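Local coordinates for putative branched chain amino acid ABC transporter, periplasmic amino acid-binding protein (Brucella ovis, PDB 4XFK), which serves as a component of an amino-acid transport system, probably capturing branched-chain and related amino acids in the periplasm for an ABC transporter, at residues Q199-Y204 / S222-L227; L228-S233 / I252-A257. The protein carries 1 engineered substitution. All coordinates share one frame; numbering follows the deposited sequence.

In the fold
Both contacts sit in the lobe built on the strands 158-164, 215-218, 240-243 and 263-266, and both use helix 223-235. Running from the N terminus, the chain leaves strand 186-193, passes through 199-204 into helix 202-210, then takes strand 215-218 to helix 223-235. Interaction 1 closes that excursion by setting Phe201 against the first turns of the second helix. The chain continues along the same helix, through strand 240-243 and into helix 251-255, where interaction 2 closes the next loop. The contacts follow in series, neither nested nor crossed, their centres about 10 Å apart. Asn254 ND2 probably hydrogen-bonds Leu226 O, joining the two.

Interaction 1: residues Q199-Y204 / S222-L227; sequences QDFSPY and SNDLLL
Phe201 drives its ring toward the first turns of helix 223-235, meeting Leu227 and Asp224 where two neighbouring helices of the alpha/beta periplasmic-binding-protein fold begin. Phe201 is the N-cap residue of helix 202-210; its chi1 of -83° puts CG anti to the carbonyl carbon, and the ring extends toward helix 223-235. The side chains of Phe201 and Leu227 cross at about a right angle: Leu227 CB comes at the ring obliquely, 3.8 Å from Phe201 CD2.

At the far end of the ring, CZ of Phe201 comes 3.6 Å from OD1 of Asp224. This oxygen lies at the ring edge, in its plane, where the C-H dipoles would favour a negative charge, while the carboxylate is turned 76° from the ring. The other oxygen, OD2, accepts a hydrogen bond from the backbone N of Asn196. His193 meets the Phe201 ring edge-to-face, placing the contact beside strand 186-193.

On the outer side, Gln199 points its CB away but bends back at chi2 (-53°), bringing OE1 to 3.8 Å from Leu227 CD1; its NE2 is bonded to Lys197 O. Just before the helix, Asp200 OD1 takes Ser202 N in an Asx turn and also Ser202 OG. A water joins the backbones across the contact, accepting from Phe201 N at 2.9 Å and donating to Leu227 O at 2.8 Å.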
ATOM      1  N   GLN A 199       3.022  23.539  -5.401  1.00 12.36           N
ATOM      2  CA  GLN A 199       1.723  23.774  -6.033  1.00 13.47           C
ATOM      3  C   GLN A 199       1.832  23.904  -7.545  1.00 15.17           C
ATOM      4  O   GLN A 199       0.822  23.919  -8.248  1.00 20.39           O
ATOM      5  CB  GLN A 199       1.057  25.025  -5.455  1.00 15.66           C
ATOM      6  CG  GLN A 199       0.794  24.946  -3.964  1.00 18.22           C
ATOM      7  CD  GLN A 199       0.015  23.701  -3.574  1.00 20.60           C
ATOM      8  OE1 GLN A 199      -1.106  23.484  -4.039  1.00 24.39           O
ATOM      9  NE2 GLN A 199       0.606  22.876  -2.716  1.00 19.15           N
ATOM     10  N   ASP A 200       3.060  24.005  -8.038  1.00 14.74           N
ATOM     11  CA  ASP A 200       3.303  24.161  -9.465  1.00 16.77           C
ATOM     12  C   ASP A 200       4.481  23.294  -9.874  1.00 15.11           C
ATOM     13  O   ASP A 200       5.639  23.610  -9.587  1.00 15.39           O
ATOM     14  CB  ASP A 200       3.590  25.627  -9.799  1.00 19.62           C
ATOM     15  CG  ASP A 200       3.644  25.891 -11.295  1.00 23.17           C
ATOM     16  OD1 ASP A 200       3.761  24.930 -12.085  1.00 22.94           O
ATOM     17  OD2 ASP A 200       3.570  27.072 -11.688  1.00 27.26           O
ATOM     18  N   PHE A 201       4.180  22.197 -10.557  1.00 12.80           N
ATOM     19  CA  PHE A 201       5.217  21.261 -10.958  1.00 11.75           C
ATOM     20  C   PHE A 201       5.807  21.559 -12.333  1.00 12.19           C
ATOM     21  O   PHE A 201       6.630  20.793 -12.832  1.00 12.80           O
ATOM     22  CB  PHE A 201       4.694  19.825 -10.892  1.00 11.17           C
ATOM     23  CG  PHE A 201       4.753  19.231  -9.509  1.00  9.94           C
ATOM     24  CD1 PHE A 201       5.899  18.571  -9.073  1.00 11.52           C
ATOM     25  CD2 PHE A 201       3.679  19.351  -8.638  1.00 10.87           C
ATOM     26  CE1 PHE A 201       5.969  18.025  -7.800  1.00 11.00           C
ATOM     27  CE2 PHE A 201       3.742  18.805  -7.366  1.00 11.09           C
ATOM     28  CZ  PHE A 201       4.892  18.145  -6.947  1.00 10.76           C
ATOM     29  N   SER A 202       5.407  22.672 -12.942  1.00 14.13           N
ATOM     30  CA  SER A 202       5.952  23.031 -14.253  1.00 16.51           C
ATOM     31  C   SER A 202       7.486  22.995 -14.367  1.00 15.13           C
ATOM     32  O   SER A 202       8.010  22.472 -15.350  1.00 14.89           O
ATOM     33  CB  SER A 202       5.397  24.375 -14.742  1.00 18.06           C
ATOM     34  OG  SER A 202       3.999  24.277 -14.952  1.00 22.66           O
ATOM     35  N   PRO A 203       8.219  23.538 -13.370  1.00 15.19           N
ATOM     36  CA  PRO A 203       9.682  23.501 -13.527  1.00 16.38           C
ATOM     37  C   PRO A 203      10.251  22.082 -13.490  1.00 15.21           C
ATOM     38  O   PRO A 203      11.291  21.801 -14.096  1.00 16.45           O
ATOM     39  CB  PRO A 203      10.191  24.291 -12.318  1.00 17.71           C
ATOM     40  CG  PRO A 203       9.042  25.112 -11.881  1.00 18.04           C
ATOM     41  CD  PRO A 203       7.814  24.344 -12.204  1.00 16.13           C
ATOM     42  N   TYR A 204       9.574  21.188 -12.780  1.00 13.44           N
ATOM     43  CA  TYR A 204      10.007  19.797 -12.714  1.00 13.85           C
ATOM     44  C   TYR A 204       9.718  19.074 -14.023  1.00 14.27           C
ATOM     45  O   TYR A 204      10.531  18.280 -14.507  1.00 14.50           O
ATOM     46  CB  TYR A 204       9.348  19.091 -11.525  1.00 14.39           C
ATOM     47  CG  TYR A 204       9.814  19.667 -10.210  1.00 15.96           C
ATOM     48  CD1 TYR A 204      10.970  19.196  -9.599  1.00 17.51           C
ATOM     49  CD2 TYR A 204       9.124  20.711  -9.599  1.00 16.50           C
ATOM     50  CE1 TYR A 204      11.416  19.727  -8.409  1.00 18.35           C
ATOM     51  CE2 TYR A 204       9.567  21.255  -8.408  1.00 17.66           C
ATOM     52  CZ  TYR A 204      10.712  20.757  -7.819  1.00 18.83           C
ATOM     53  OH  TYR A 204      11.152  21.297  -6.638  1.00 22.40           O
ATOM     54  N   SER A 222      -1.054  11.625  -3.653  1.00  7.40           N
ATOM     55  CA  SER A 222      -1.750  12.851  -3.255  1.00  8.44           C
ATOM     56  C   SER A 222      -1.412  13.970  -4.251  1.00  9.20           C
ATOM     57  O   SER A 222      -1.225  13.714  -5.446  1.00  8.92           O
ATOM     58  CB  SER A 222      -1.395  13.238  -1.807  1.00 10.56           C
ATOM     59  OG  SER A 222      -2.207  14.303  -1.334  1.00 13.04           O
ATOM     60  N   ASN A 223      -1.326  15.206  -3.774  1.00  9.41           N
ATOM     61  CA  ASN A 223      -1.043  16.336  -4.657  1.00 10.32           C
ATOM     62  C   ASN A 223       0.268  16.215  -5.428  1.00  9.75           C
ATOM     63  O   ASN A 223       0.379  16.715  -6.545  1.00  8.83           O
ATOM     64  CB  ASN A 223      -1.073  17.638  -3.857  1.00 12.04           C
ATOM     65  CG  ASN A 223      -2.382  17.833  -3.158  1.00 18.53           C
ATOM     66  OD1 ASN A 223      -2.441  17.959  -1.931  1.00 24.38           O
ATOM     67  ND2 ASN A 223      -3.457  17.826  -3.931  1.00 17.28           N
ATOM     68  N   ASP A 224       1.250  15.537  -4.844  1.00  8.57           N
ATOM     69  CA  ASP A 224       2.551  15.390  -5.483  1.00  8.53           C
ATOM     70  C   ASP A 224       2.485  14.542  -6.748  1.00  7.83           C
ATOM     71  O   ASP A 224       3.400  14.607  -7.568  1.00  8.59           O
ATOM     72  CB  ASP A 224       3.569  14.810  -4.511  1.00  8.87           C
ATOM     73  CG  ASP A 224       4.022  15.814  -3.475  1.00  9.20           C
ATOM     74  OD1 ASP A 224       3.808  17.032  -3.668  1.00 10.42           O
ATOM     75  OD2 ASP A 224       4.616  15.384  -2.473  1.00  9.83           O
ATOM     76  N   LEU A 225       1.442  13.718  -6.899  1.00  8.64           N
ATOM     77  CA  LEU A 225       1.182  13.091  -8.195  1.00  7.26           C
ATOM     78  C   LEU A 225       0.070  13.815  -8.967  1.00  7.75           C
ATOM     79  O   LEU A 225       0.213  14.048 -10.156  1.00  9.07           O
ATOM     80  CB  LEU A 225       0.913  11.582  -8.095  1.00  7.53           C
ATOM     81  CG  LEU A 225       0.846  10.830  -9.433  1.00  8.87           C
ATOM     82  CD1 LEU A 225       2.078  11.109 -10.299  1.00  9.91           C
ATOM     83  CD2 LEU A 225       0.703   9.338  -9.196  1.00  8.95           C
ATOM     84  N   LEU A 226      -1.016  14.195  -8.292  1.00  8.87           N
ATOM     85  CA  LEU A 226      -2.125  14.886  -8.957  1.00  9.55           C
ATOM     86  C   LEU A 226      -1.663  16.136  -9.708  1.00  8.20           C
ATOM     87  O   LEU A 226      -2.018  16.342 -10.874  1.00  9.25           O
ATOM     88  CB  LEU A 226      -3.215  15.253  -7.940  1.00 12.33           C
ATOM     89  CG  LEU A 226      -3.995  14.105  -7.289  1.00 15.81           C
ATOM     90  CD1 LEU A 226      -4.709  14.561  -6.017  1.00 16.76           C
ATOM     91  CD2 LEU A 226      -4.994  13.516  -8.270  1.00 16.11           C
ATOM     92  N   LEU A 227      -0.868  16.970  -9.044  1.00  9.06           N
ATOM     93  CA  LEU A 227      -0.449  18.235  -9.643  1.00 10.27           C
ATOM     94  C   LEU A 227       0.707  18.040 -10.614  1.00  9.89           C
ATOM     95  O   LEU A 227       0.884  18.825 -11.546  1.00 12.00           O
ATOM     96  CB  LEU A 227      -0.089  19.264  -8.571  1.00 10.93           C
ATOM     97  CG  LEU A 227      -1.234  19.670  -7.640  1.00 12.16           C
ATOM     98  CD1 LEU A 227      -0.757  20.714  -6.641  1.00 13.19           C
ATOM     99  CD2 LEU A 227      -2.461  20.154  -8.433  1.00 13.54           C
TER
HETATM  100  O   HOH W   1       1.388  21.539 -11.149  1.00 16.63           O

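Interaction 2: residues L228-S233 / I252-A257; sequences LMKAAS and IGNAGA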
ATOM      1  N   LEU A 228       1.491  16.988 -10.397  1.00  9.82           N
ATOM      2  CA  LEU A 228       2.535  16.615 -11.338  1.00 10.16           C
ATOM      3  C   LEU A 228       1.904  16.182 -12.668  1.00 10.43           C
ATOM      4  O   LEU A 228       2.356  16.593 -13.743  1.00 11.09           O
ATOM      5  CB  LEU A 228       3.403  15.500 -10.746  1.00 11.69           C
ATOM      6  CG  LEU A 228       4.513  14.936 -11.638  1.00 11.59           C
ATOM      7  CD1 LEU A 228       5.443  16.027 -12.176  1.00 13.31           C
ATOM      8  CD2 LEU A 228       5.303  13.867 -10.873  1.00 11.98           C
ATOM      9  N   MET A 229       0.858  15.358 -12.596  1.00  9.95           N
ATOM     10  CA  MET A 229       0.131  14.934 -13.794  0.63  9.56           C
ATOM     11  C   MET A 229      -0.482  16.130 -14.516  1.00  9.84           C
ATOM     12  O   MET A 229      -0.437  16.220 -15.742  1.00 12.03           O
ATOM     13  CB  MET A 229      -0.966  13.919 -13.449  0.63 11.50           C
ATOM     14  CG  MET A 229      -0.451  12.575 -12.955  0.63 11.34           C
ATOM     15  SD  MET A 229       0.753  11.801 -14.059  0.63 12.93           S
ATOM     16  CE  MET A 229      -0.282  11.370 -15.463  0.63 13.85           C
ATOM     17  N   LYS A 230      -1.062  17.052 -13.755  1.00 10.63           N
ATOM     18  CA  LYS A 230      -1.658  18.243 -14.350  1.00 11.61           C
ATOM     19  C   LYS A 230      -0.622  19.078 -15.109  1.00 11.79           C
ATOM     20  O   LYS A 230      -0.872  19.538 -16.227  1.00 12.62           O
ATOM     21  CB  LYS A 230      -2.345  19.089 -13.279  1.00 12.88           C
ATOM     22  CG  LYS A 230      -3.075  20.294 -13.836  1.00 17.28           C
ATOM     23  CD  LYS A 230      -3.924  20.962 -12.779  1.00 21.22           C
ATOM     24  CE  LYS A 230      -4.635  22.171 -13.358  1.00 24.54           C
ATOM     25  NZ  LYS A 230      -5.635  22.710 -12.406  1.00 27.77           N
ATOM     26  N   ALA A 231       0.541  19.277 -14.495  1.00 12.43           N
ATOM     27  CA  ALA A 231       1.622  20.023 -15.134  1.00 11.41           C
ATOM     28  C   ALA A 231       2.127  19.294 -16.378  1.00 10.61           C
ATOM     29  O   ALA A 231       2.405  19.924 -17.403  1.00 12.74           O
ATOM     30  CB  ALA A 231       2.759  20.264 -14.152  1.00 12.68           C
ATOM     31  N   ALA A 232       2.239  17.969 -16.292  1.00 10.44           N
ATOM     32  CA  ALA A 232       2.643  17.160 -17.441  1.00 11.57           C
ATOM     33  C   ALA A 232       1.647  17.338 -18.582  1.00 11.09           C
ATOM     34  O   ALA A 232       2.038  17.500 -19.739  1.00 12.43           O
ATOM     35  CB  ALA A 232       2.764  15.688 -17.050  1.00 11.55           C
ATOM     36  N   SER A 233       0.360  17.339 -18.248  1.00 11.44           N
ATOM     37  CA  SER A 233      -0.684  17.520 -19.250  1.00 12.88           C
ATOM     38  C   SER A 233      -0.587  18.892 -19.920  1.00 12.09           C
ATOM     39  O   SER A 233      -0.655  19.002 -21.146  1.00 13.48           O
ATOM     40  CB  SER A 233      -2.065  17.344 -18.617  1.00 14.41           C
ATOM     41  OG  SER A 233      -3.080  17.437 -19.600  1.00 15.89           O
ATOM     42  N   ILE A 252      -6.183  10.507 -13.408  1.00 10.19           N
ATOM     43  CA  ILE A 252      -6.491  10.330 -14.824  1.00 10.31           C
ATOM     44  C   ILE A 252      -7.273  11.522 -15.372  1.00 11.64           C
ATOM     45  O   ILE A 252      -7.008  11.976 -16.488  1.00 12.74           O
ATOM     46  CB  ILE A 252      -7.190   8.982 -15.087  1.00  9.84           C
ATOM     47  CG1 ILE A 252      -6.284   7.844 -14.616  1.00 10.49           C
ATOM     48  CG2 ILE A 252      -7.549   8.835 -16.568  1.00 11.94           C
ATOM     49  CD1 ILE A 252      -4.861   7.945 -15.128  1.00 11.57           C
ATOM     50  N   GLY A 253      -8.196  12.058 -14.580  1.00 10.74           N
ATOM     51  CA  GLY A 253      -8.858  13.294 -14.950  1.00 11.26           C
ATOM     52  C   GLY A 253      -7.841  14.408 -15.169  1.00 11.32           C
ATOM     53  O   GLY A 253      -7.903  15.134 -16.161  1.00 12.74           O
ATOM     54  N   ASN A 254      -6.884  14.537 -14.256  1.00 10.92           N
ATOM     55  CA  ASN A 254      -5.873  15.580 -14.381  1.00 10.41           C
ATOM     56  C   ASN A 254      -4.942  15.365 -15.567  1.00 10.81           C
ATOM     57  O   ASN A 254      -4.395  16.322 -16.112  1.00 12.11           O
ATOM     58  CB  ASN A 254      -5.052  15.710 -13.099  1.00 11.21           C
ATOM     59  CG  ASN A 254      -5.718  16.588 -12.066  1.00 15.22           C
ATOM     60  OD1 ASN A 254      -6.905  16.905 -12.164  1.00 17.07           O
ATOM     61  ND2 ASN A 254      -4.954  16.981 -11.060  1.00 17.27           N
ATOM     62  N   ALA A 255      -4.758  14.109 -15.964  1.00 11.16           N
ATOM     63  CA  ALA A 255      -3.922  13.778 -17.119  1.00 11.73           C
ATOM     64  C   ALA A 255      -4.466  14.375 -18.406  1.00 11.79           C
ATOM     65  O   ALA A 255      -3.701  14.685 -19.317  1.00 13.17           O
ATOM     66  CB  ALA A 255      -3.785  12.266 -17.259  1.00 12.59           C
ATOM     67  N   GLY A 256      -5.788  14.524 -18.478  1.00 12.00           N
ATOM     68  CA  GLY A 256      -6.428  15.091 -19.648  1.00 12.56           C
ATOM     69  C   GLY A 256      -5.947  14.437 -20.926  1.00 12.26           C
ATOM     70  O   GLY A 256      -5.972  13.208 -21.061  1.00 14.64           O
ATOM     71  N   ALA A 257      -5.442  15.266 -21.837  1.00 12.62           N
ATOM     72  CA  ALA A 257      -5.066  14.841 -23.182  1.00 12.36           C
ATOM     73  C   ALA A 257      -3.918  13.827 -23.246  1.00 12.73           C
ATOM     74  O   ALA A 257      -3.743  13.164 -24.268  1.00 15.68           O
ATOM     75  CB  ALA A 257      -4.741  16.062 -24.043  1.00 13.69           C
TER
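Ser233 reaches across from helix 223-235 to the backbone of Ala255, where its OG donates to the carbonyl O at 2.8 Å. Helices 223-235 and 251-255 belong to the same alpha/beta lobe, linked through strand 240-243, and their backbones run close: CA of Lys230 lies 5.0 Å from CA of Asn254. The small Ala255 side chain is consistent with so close an approach. With OG anti to the backbone N (chi1 -176°), the hydroxyl extends toward the other helix, and Ser233 CB rests 3.6 Å from Asn254 O. The bond is not made along a lone pair: OG stands above the Ala255 carbonyl plane, with a C=O...OG angle of 117°.

On the buried side, Met229 packs against Ala255. In the conformer given here, one of two modelled, the bends at chi2 and chi3 carry CE to 4.0 Å from Ala255 CB, and Phe241 of strand 240-243 lies against the same methionine side chain.

The solvent side is looser. Lys230 offers only the root of its side chain, CB lying 4.0 Å from Asn254 ND2, while the rest runs on fully extended and leads away from helix 251-255. The Asn254 amide lies beside that root, and its ND2 hydrogen-bonds Leu226 O, one turn earlier on helix 223-235.

Gly256 is the first residue to depart from helical angles, with positive phi, a conformation that favours glycine, just beyond the carbonyl that Ser233 holds. The chemistry is therefore split: apolar packing of Met229 and Ala255 on the buried side, and two side-chain-to-carbonyl bonds, one given by each segment's side chain, that tether the pair through backbone oxygens without any paired charges.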